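Local coordinates for protein agarase (Pseudoalteromonas fuliginea, PDB 6XJ9) that probably hydrolyses agarose as a family GH50 glycoside hydrolase, with a carbohydrate-binding-module-like domain beside its catalytic part, at residues 81-93 against 129-141. Residues are numbered along the deposited sequence; the frame is centred on the assembly and turned at random.
Sequences WDWSEFNDFNLAF and NTYYAKLDGHDLA
Leu91 and Ala133 form a hydrogen-bonded antiparallel pair, with Leu91 N to Ala133 O at 2.9 Å. Phe93 and Tyr131 pair the same way. Leu135 N, just past the strand, reaches Phe89 O at 3.0 Å. The ladder weakens at Asp136, whose backbone makes two weak bonds with Phe89 and whose side chain adds another bond. Its OD2 accepts Asp88 N through the anti lone pair, nearly straight (170°) but unusually short at 2.5 Å, a doubtful length. CG of Asp136 lies anti to its backbone N (chi1 175°), which carries the carboxylate across to Asp88. An alanine in place of Asp136 would leave Asp88 N without this acceptor and would probably let the backbone at Asn87 and Asp88 move. Asp88 OD1 is hydrogen-bonded to Asn211 ND2 and also lies 3.2 Å from His138 CD2.

Apolar contacts centre on Leu135. Its CB lies over one face of the Phe89 ring, while CD1 meets Trp83 CZ3 at 3.7 Å and also Leu91 CB.

A CB on Gly137 would jam against Asp136 O and run into Asp88 OD1.

In this all-beta, CBM-like domain, strand 89-97 runs between strands 128-134 and 199-210, and strand 169-174 lies parallel along the other edge of 128-134.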
ATOM      1  N   TRP A  81      25.226  28.104  20.478  1.00 39.81           N
ATOM      2  CA  TRP A  81      24.154  29.003  20.075  1.00 40.87           C
ATOM      3  C   TRP A  81      23.444  29.526  21.319  1.00 41.54           C
ATOM      4  O   TRP A  81      23.108  28.751  22.214  1.00 44.40           O
ATOM      5  CB  TRP A  81      23.140  28.285  19.178  1.00 38.94           C
ATOM      6  CG  TRP A  81      23.552  28.053  17.758  1.00 39.05           C
ATOM      7  CD1 TRP A  81      23.892  28.994  16.828  1.00 39.61           C
ATOM      8  CD2 TRP A  81      23.604  26.784  17.082  1.00 38.95           C
ATOM      9  NE1 TRP A  81      24.184  28.397  15.630  1.00 38.06           N
ATOM     10  CE2 TRP A  81      24.008  27.039  15.754  1.00 38.76           C
ATOM     11  CE3 TRP A  81      23.368  25.460  17.473  1.00 39.28           C
ATOM     12  CZ2 TRP A  81      24.177  26.015  14.820  1.00 39.17           C
ATOM     13  CZ3 TRP A  81      23.528  24.450  16.546  1.00 38.85           C
ATOM     14  CH2 TRP A  81      23.932  24.726  15.239  1.00 38.35           C
ATOM     15  N   ASP A  82      23.215  30.840  21.346  1.00 41.58           N
ATOM     16  CA  ASP A  82      22.439  31.481  22.395  1.00 44.27           C
ATOM     17  C   ASP A  82      21.114  31.927  21.788  1.00 40.22           C
ATOM     18  O   ASP A  82      21.093  32.782  20.903  1.00 39.46           O
ATOM     19  CB  ASP A  82      23.217  32.635  23.042  1.00 48.78           C
ATOM     20  CG  ASP A  82      22.440  33.408  24.098  1.00 53.12           C
ATOM     21  OD1 ASP A  82      21.803  32.764  24.957  1.00 57.77           O
ATOM     22  OD2 ASP A  82      22.486  34.652  24.057  1.00 57.94           O
ATOM     23  N   TRP A  83      20.027  31.284  22.224  1.00 40.96           N
ATOM     24  CA  TRP A  83      18.713  31.540  21.656  1.00 45.16           C
ATOM     25  C   TRP A  83      17.754  32.030  22.741  1.00 48.65           C
ATOM     26  O   TRP A  83      16.543  32.038  22.531  1.00 47.07           O
ATOM     27  CB  TRP A  83      18.163  30.298  20.938  1.00 45.45           C
ATOM     28  CG  TRP A  83      18.972  29.772  19.789  1.00 44.28           C
ATOM     29  CD1 TRP A  83      19.858  30.452  19.001  1.00 45.36           C
ATOM     30  CD2 TRP A  83      18.925  28.432  19.267  1.00 44.66           C
ATOM     31  NE1 TRP A  83      20.376  29.625  18.039  1.00 43.62           N
ATOM     32  CE2 TRP A  83      19.823  28.379  18.180  1.00 43.40           C
ATOM     33  CE3 TRP A  83      18.221  27.272  19.618  1.00 43.48           C
ATOM     34  CZ2 TRP A  83      20.027  27.209  17.446  1.00 44.02           C
ATOM     35  CZ3 TRP A  83      18.427  26.121  18.892  1.00 44.52           C
ATOM     36  CH2 TRP A  83      19.319  26.091  17.820  1.00 42.91           C
ATOM     37  N   SER A  84      18.328  32.445  23.883  1.00 51.41           N
ATOM     38  CA  SER A  84      17.639  33.013  25.036  1.00 48.44           C
ATOM     39  C   SER A  84      16.672  34.113  24.605  1.00 47.59           C
ATOM     40  O   SER A  84      15.592  34.254  25.175  1.00 52.48           O
ATOM     41  CB  SER A  84      18.643  33.580  26.015  1.00 50.31           C
ATOM     42  OG  SER A  84      19.290  32.563  26.764  1.00 50.67           O
ATOM     43  N   GLU A  85      17.099  34.897  23.608  1.00 47.34           N
ATOM     44  CA  GLU A  85      16.424  36.097  23.140  1.00 45.76           C
ATOM     45  C   GLU A  85      15.143  35.748  22.381  1.00 46.72           C
ATOM     46  O   GLU A  85      14.355  36.640  22.062  1.00 43.08           O
ATOM     47  CB  GLU A  85      17.408  36.912  22.294  1.00 48.98           C
ATOM     48  CG  GLU A  85      16.837  37.469  21.002  1.00 45.23           C
ATOM     49  CD  GLU A  85      17.871  37.694  19.914  1.00 45.91           C
ATOM     50  OE1 GLU A  85      18.992  37.165  20.048  1.00 43.59           O
ATOM     51  OE2 GLU A  85      17.548  38.390  18.929  1.00 48.61           O
ATOM     52  N   PHE A  86      14.937  34.453  22.092  1.00 43.61           N
ATOM     53  CA  PHE A  86      13.748  34.027  21.369  1.00 39.82           C
ATOM     54  C   PHE A  86      12.743  33.403  22.333  1.00 37.59           C
ATOM     55  O   PHE A  86      13.116  32.838  23.356  1.00 36.61           O
ATOM     56  CB  PHE A  86      14.112  33.062  20.240  1.00 39.54           C
ATOM     57  CG  PHE A  86      15.091  33.602  19.229  1.00 38.72           C
ATOM     58  CD1 PHE A  86      14.754  34.669  18.409  1.00 38.52           C
ATOM     59  CD2 PHE A  86      16.337  33.019  19.077  1.00 36.78           C
ATOM     60  CE1 PHE A  86      15.657  35.153  17.470  1.00 40.38           C
ATOM     61  CE2 PHE A  86      17.238  33.506  18.142  1.00 36.86           C
ATOM     62  CZ  PHE A  86      16.899  34.572  17.343  1.00 37.59           C
ATOM     63  N   ASN A  87      11.459  33.530  21.996  1.00 38.42           N
ATOM     64  CA  ASN A  87      10.391  32.913  22.765  1.00 40.97           C
ATOM     65  C   ASN A  87       9.320  32.431  21.794  1.00 39.44           C
ATOM     66  O   ASN A  87       9.166  33.000  20.715  1.00 40.53           O
ATOM     67  CB  ASN A  87       9.864  33.848  23.860  1.00 42.13           C
ATOM     68  CG  ASN A  87      10.860  34.021  24.990  1.00 46.37           C
ATOM     69  OD1 ASN A  87      10.976  33.163  25.865  1.00 49.24           O
ATOM     70  ND2 ASN A  87      11.604  35.117  24.970  1.00 47.53           N
ATOM     71  N   ASP A  88       8.621  31.354  22.181  1.00 37.42           N
ATOM     72  CA  ASP A  88       7.471  30.859  21.441  1.00 35.38           C
ATOM     73  C   ASP A  88       7.891  30.510  20.012  1.00 34.03           C
ATOM     74  O   ASP A  88       7.304  30.985  19.037  1.00 32.09           O
ATOM     75  CB  ASP A  88       6.311  31.857  21.514  1.00 36.34           C
ATOM     76  CG  ASP A  88       5.041  31.352  20.858  1.00 37.64           C
ATOM     77  OD1 ASP A  88       4.844  30.126  20.853  1.00 39.01           O
ATOM     78  OD2 ASP A  88       4.285  32.181  20.325  1.00 37.03           O
ATOM     79  N   PHE A  89       8.928  29.673  19.895  1.00 31.99           N
ATOM     80  CA  PHE A  89       9.556  29.475  18.599  1.00 30.63           C
ATOM     81  C   PHE A  89       9.811  27.990  18.350  1.00 28.79           C
ATOM     82  O   PHE A  89       9.747  27.184  19.274  1.00 26.06           O
ATOM     83  CB  PHE A  89      10.841  30.303  18.498  1.00 31.95           C
ATOM     84  CG  PHE A  89      11.982  29.857  19.379  1.00 33.45           C
ATOM     85  CD1 PHE A  89      11.978  30.117  20.742  1.00 33.26           C
ATOM     86  CD2 PHE A  89      13.086  29.212  18.837  1.00 34.28           C
ATOM     87  CE1 PHE A  89      13.031  29.702  21.546  1.00 35.12           C
ATOM     88  CE2 PHE A  89      14.146  28.814  19.640  1.00 33.78           C
ATOM     89  CZ  PHE A  89      14.118  29.060  20.993  1.00 33.27           C
ATOM     90  N   ASN A  90      10.123  27.662  17.091  1.00 28.35           N
ATOM     91  CA  ASN A  90      10.435  26.298  16.693  1.00 28.78           C
ATOM     92  C   ASN A  90      11.682  26.281  15.810  1.00 30.11           C
ATOM     93  O   ASN A  90      12.051  27.285  15.201  1.00 31.95           O
ATOM     94  CB  ASN A  90       9.251  25.613  15.999  1.00 25.98           C
ATOM     95  CG  ASN A  90       8.842  26.290  14.711  1.00 26.98           C
ATOM     96  OD1 ASN A  90       9.415  26.026  13.657  1.00 26.43           O
ATOM     97  ND2 ASN A  90       7.841  27.158  14.782  1.00 26.53           N
ATOM     98  N   LEU A  91      12.305  25.104  15.759  1.00 27.69           N
ATOM     99  CA  LEU A  91      13.448  24.814  14.916  1.00 27.27           C
ATOM    100  C   LEU A  91      12.959  23.964  13.743  1.00 27.10           C
ATOM    101  O   LEU A  91      12.331  22.922  13.947  1.00 26.92           O
ATOM    102  CB  LEU A  91      14.463  24.058  15.783  1.00 26.60           C
ATOM    103  CG  LEU A  91      15.643  23.415  15.054  1.00 27.87           C
ATOM    104  CD1 LEU A  91      16.517  24.467  14.386  1.00 28.47           C
ATOM    105  CD2 LEU A  91      16.464  22.575  16.023  1.00 28.12           C
ATOM    106  N   ALA A  92      13.241  24.420  12.518  1.00 26.61           N
ATOM    107  CA  ALA A  92      12.605  23.845  11.342  1.00 27.76           C
ATOM    108  C   ALA A  92      13.660  23.389  10.341  1.00 27.46           C
ATOM    109  O   ALA A  92      14.642  24.095  10.109  1.00 27.79           O
ATOM    110  CB  ALA A  92      11.686  24.866  10.728  1.00 24.75           C
ATOM    111  N   PHE A  93      13.428  22.212   9.747  1.00 27.11           N
ATOM    112  CA  PHE A  93      14.311  21.652   8.736  1.00 26.34           C
ATOM    113  C   PHE A  93      13.528  21.432   7.446  1.00 26.63           C
ATOM    114  O   PHE A  93      12.457  20.828   7.458  1.00 25.33           O
ATOM    115  CB  PHE A  93      14.888  20.314   9.208  1.00 27.02           C
ATOM    116  CG  PHE A  93      15.686  20.350  10.489  1.00 27.81           C
ATOM    117  CD1 PHE A  93      15.056  20.461  11.721  1.00 28.60           C
ATOM    118  CD2 PHE A  93      17.070  20.253  10.470  1.00 28.78           C
ATOM    119  CE1 PHE A  93      15.789  20.481  12.901  1.00 29.07           C
ATOM    120  CE2 PHE A  93      17.802  20.275  11.652  1.00 28.08           C
ATOM    121  CZ  PHE A  93      17.162  20.388  12.865  1.00 27.09           C
ATOM    122  N   ASN A 129       9.731  18.878   2.346  1.00 25.86           N
ATOM    123  CA  ASN A 129       8.702  19.185   3.322  1.00 26.13           C
ATOM    124  C   ASN A 129       9.381  19.838   4.517  1.00 26.59           C
ATOM    125  O   ASN A 129      10.598  19.727   4.672  1.00 26.89           O
ATOM    126  CB  ASN A 129       7.936  17.919   3.718  1.00 26.61           C
ATOM    127  CG  ASN A 129       7.152  17.361   2.554  1.00 26.96           C
ATOM    128  OD1 ASN A 129       6.069  17.855   2.241  1.00 28.33           O
ATOM    129  ND2 ASN A 129       7.703  16.362   1.883  1.00 26.27           N
ATOM    130  N   THR A 130       8.588  20.505   5.357  1.00 27.12           N
ATOM    131  CA  THR A 130       9.124  21.118   6.561  1.00 26.46           C
ATOM    132  C   THR A 130       8.799  20.243   7.768  1.00 24.81           C
ATOM    133  O   THR A 130       7.660  19.810   7.952  1.00 23.07           O
ATOM    134  CB  THR A 130       8.723  22.595   6.687  1.00 28.23           C
ATOM    135  OG1 THR A 130       9.403  23.294   5.644  1.00 30.12           O
ATOM    136  CG2 THR A 130       9.139  23.210   8.005  1.00 28.32           C
ATOM    137  N   TYR A 131       9.842  19.986   8.563  1.00 24.29           N
ATOM    138  CA  TYR A 131       9.783  19.228   9.801  1.00 24.86           C
ATOM    139  C   TYR A 131      10.199  20.160  10.928  1.00 25.84           C
ATOM    140  O   TYR A 131      11.253  20.790  10.851  1.00 29.15           O
ATOM    141  CB  TYR A 131      10.698  18.005   9.703  1.00 23.75           C
ATOM    142  CG  TYR A 131      10.338  17.123   8.538  1.00 23.26           C
ATOM    143  CD1 TYR A 131      10.756  17.427   7.247  1.00 23.64           C
ATOM    144  CD2 TYR A 131       9.521  16.015   8.719  1.00 22.69           C
ATOM    145  CE1 TYR A 131      10.391  16.635   6.168  1.00 23.38           C
ATOM    146  CE2 TYR A 131       9.147  15.218   7.651  1.00 23.71           C
ATOM    147  CZ  TYR A 131       9.590  15.522   6.374  1.00 24.16           C
ATOM    148  OH  TYR A 131       9.211  14.719   5.338  1.00 23.43           O
ATOM    149  N   TYR A 132       9.355  20.272  11.956  1.00 24.81           N
ATOM    150  CA  TYR A 132       9.628  21.268  12.978  1.00 25.04           C
ATOM    151  C   TYR A 132       9.553  20.651  14.372  1.00 24.22           C
ATOM    152  O   TYR A 132       8.876  19.647  14.596  1.00 24.84           O
ATOM    153  CB  TYR A 132       8.714  22.481  12.791  1.00 25.55           C
ATOM    154  CG  TYR A 132       7.266  22.193  13.086  1.00 26.10           C
ATOM    155  CD1 TYR A 132       6.799  22.156  14.394  1.00 25.69           C
ATOM    156  CD2 TYR A 132       6.363  21.954  12.061  1.00 27.06           C
ATOM    157  CE1 TYR A 132       5.472  21.881  14.680  1.00 25.18           C
ATOM    158  CE2 TYR A 132       5.028  21.686  12.334  1.00 27.18           C
ATOM    159  CZ  TYR A 132       4.587  21.649  13.646  1.00 25.96           C
ATOM    160  OH  TYR A 132       3.278  21.385  13.935  1.00 30.54           O
ATOM    161  N   ALA A 133      10.285  21.267  15.298  1.00 24.57           N
ATOM    162  CA  ALA A 133      10.277  20.901  16.699  1.00 25.28           C
ATOM    163  C   ALA A 133      10.177  22.180  17.524  1.00 27.68           C
ATOM    164  O   ALA A 133      11.061  23.029  17.442  1.00 27.78           O
ATOM    165  CB  ALA A 133      11.546  20.140  17.007  1.00 26.94           C
ATOM    166  N   LYS A 134       9.083  22.323  18.283  1.00 27.69           N
ATOM    167  CA  LYS A 134       8.872  23.484  19.137  1.00 30.38           C
ATOM    168  C   LYS A 134       9.894  23.441  20.267  1.00 31.12           C
ATOM    169  O   LYS A 134      10.042  22.415  20.924  1.00 30.67           O
ATOM    170  CB  LYS A 134       7.466  23.480  19.752  1.00 29.34           C
ATOM    171  CG  LYS A 134       6.310  23.818  18.816  1.00 27.62           C
ATOM    172  CD  LYS A 134       4.943  23.551  19.438  1.00 28.64           C
ATOM    173  CE  LYS A 134       4.717  22.097  19.785  1.00 28.90           C
ATOM    174  NZ  LYS A 134       3.292  21.692  19.695  1.00 27.71           N
ATOM    175  N   LEU A 135      10.601  24.556  20.477  1.00 33.00           N
ATOM    176  CA  LEU A 135      11.636  24.593  21.499  1.00 34.14           C
ATOM    177  C   LEU A 135      11.135  25.353  22.722  1.00 34.07           C
ATOM    178  O   LEU A 135      11.675  25.189  23.809  1.00 36.28           O
ATOM    179  CB  LEU A 135      12.919  25.199  20.913  1.00 32.89           C
ATOM    180  CG  LEU A 135      13.646  24.294  19.913  1.00 32.43           C
ATOM    181  CD1 LEU A 135      14.955  24.902  19.428  1.00 30.88           C
ATOM    182  CD2 LEU A 135      13.884  22.916  20.507  1.00 31.59           C
ATOM    183  N   ASP A 136      10.088  26.162  22.526  1.00 34.97           N
ATOM    184  CA  ASP A 136       9.517  26.997  23.573  1.00 35.97           C
ATOM    185  C   ASP A 136       8.097  27.383  23.174  1.00 34.33           C
ATOM    186  O   ASP A 136       7.821  27.603  21.998  1.00 33.73           O
ATOM    187  CB  ASP A 136      10.363  28.252  23.819  1.00 35.60           C
ATOM    188  CG  ASP A 136       9.745  29.227  24.814  1.00 35.33           C
ATOM    189  OD1 ASP A 136       9.929  29.028  26.029  1.00 35.99           O
ATOM    190  OD2 ASP A 136       9.076  30.174  24.361  1.00 35.63           O
ATOM    191  N   GLY A 137       7.208  27.450  24.169  1.00 37.40           N
ATOM    192  CA  GLY A 137       5.855  27.945  23.965  1.00 41.69           C
ATOM    193  C   GLY A 137       4.852  26.818  23.729  1.00 43.55           C
ATOM    194  O   GLY A 137       5.226  25.645  23.678  1.00 43.52           O
ATOM    195  N   HIS A 138       3.575  27.203  23.588  1.00 41.75           N
ATOM    196  CA  HIS A 138       2.493  26.279  23.277  1.00 44.04           C
ATOM    197  C   HIS A 138       2.375  25.219  24.374  1.00 43.30           C
ATOM    198  O   HIS A 138       2.332  25.561  25.555  1.00 42.92           O
ATOM    199  CB  HIS A 138       2.622  25.761  21.829  1.00 42.46           C
ATOM    200  CG  HIS A 138       2.302  26.786  20.788  1.00 41.59           C
ATOM    201  ND1 HIS A 138       1.831  26.447  19.536  1.00 39.70           N
ATOM    202  CD2 HIS A 138       2.362  28.139  20.809  1.00 42.78           C
ATOM    203  CE1 HIS A 138       1.630  27.541  18.826  1.00 41.32           C
ATOM    204  NE2 HIS A 138       1.944  28.596  19.583  1.00 39.86           N
ATOM    205  N   ASP A 139       2.355  23.937  23.985  1.00 45.33           N
ATOM    206  CA  ASP A 139       2.068  22.858  24.921  1.00 45.32           C
ATOM    207  C   ASP A 139       3.285  22.528  25.789  1.00 49.44           C
ATOM    208  O   ASP A 139       3.131  21.925  26.850  1.00 51.49           O
ATOM    209  CB  ASP A 139       1.429  21.644  24.237  1.00 43.99           C
ATOM    210  CG  ASP A 139       2.209  21.053  23.068  1.00 46.08           C
ATOM    211  OD1 ASP A 139       3.032  21.785  22.464  1.00 43.62           O
ATOM    212  OD2 ASP A 139       1.968  19.861  22.753  1.00 45.46           O
ATOM    213  N   LEU A 140       4.483  22.939  25.343  1.00 52.73           N
ATOM    214  CA  LEU A 140       5.725  22.714  26.072  1.00 52.52           C
ATOM    215  C   LEU A 140       5.693  23.433  27.419  1.00 54.16           C
ATOM    216  O   LEU A 140       6.193  22.905  28.412  1.00 53.82           O
ATOM    217  CB  LEU A 140       6.908  23.206  25.230  1.00 52.99           C
ATOM    218  CG  LEU A 140       7.625  22.140  24.401  1.00 53.67           C
ATOM    219  CD1 LEU A 140       6.829  21.791  23.148  1.00 51.37           C
ATOM    220  CD2 LEU A 140       9.032  22.598  24.038  1.00 51.51           C
ATOM    221  N   ALA A 141       5.114  24.643  27.422  1.00 56.33           N
ATOM    222  CA  ALA A 141       5.029  25.500  28.593  1.00 57.52           C
ATOM    223  C   ALA A 141       4.041  24.910  29.610  1.00 59.94           C
ATOM    224  O   ALA A 141       2.836  24.840  29.275  1.00 62.71           O
ATOM    225  CB  ALA A 141       4.633  26.896  28.173  1.00 54.85           C
TER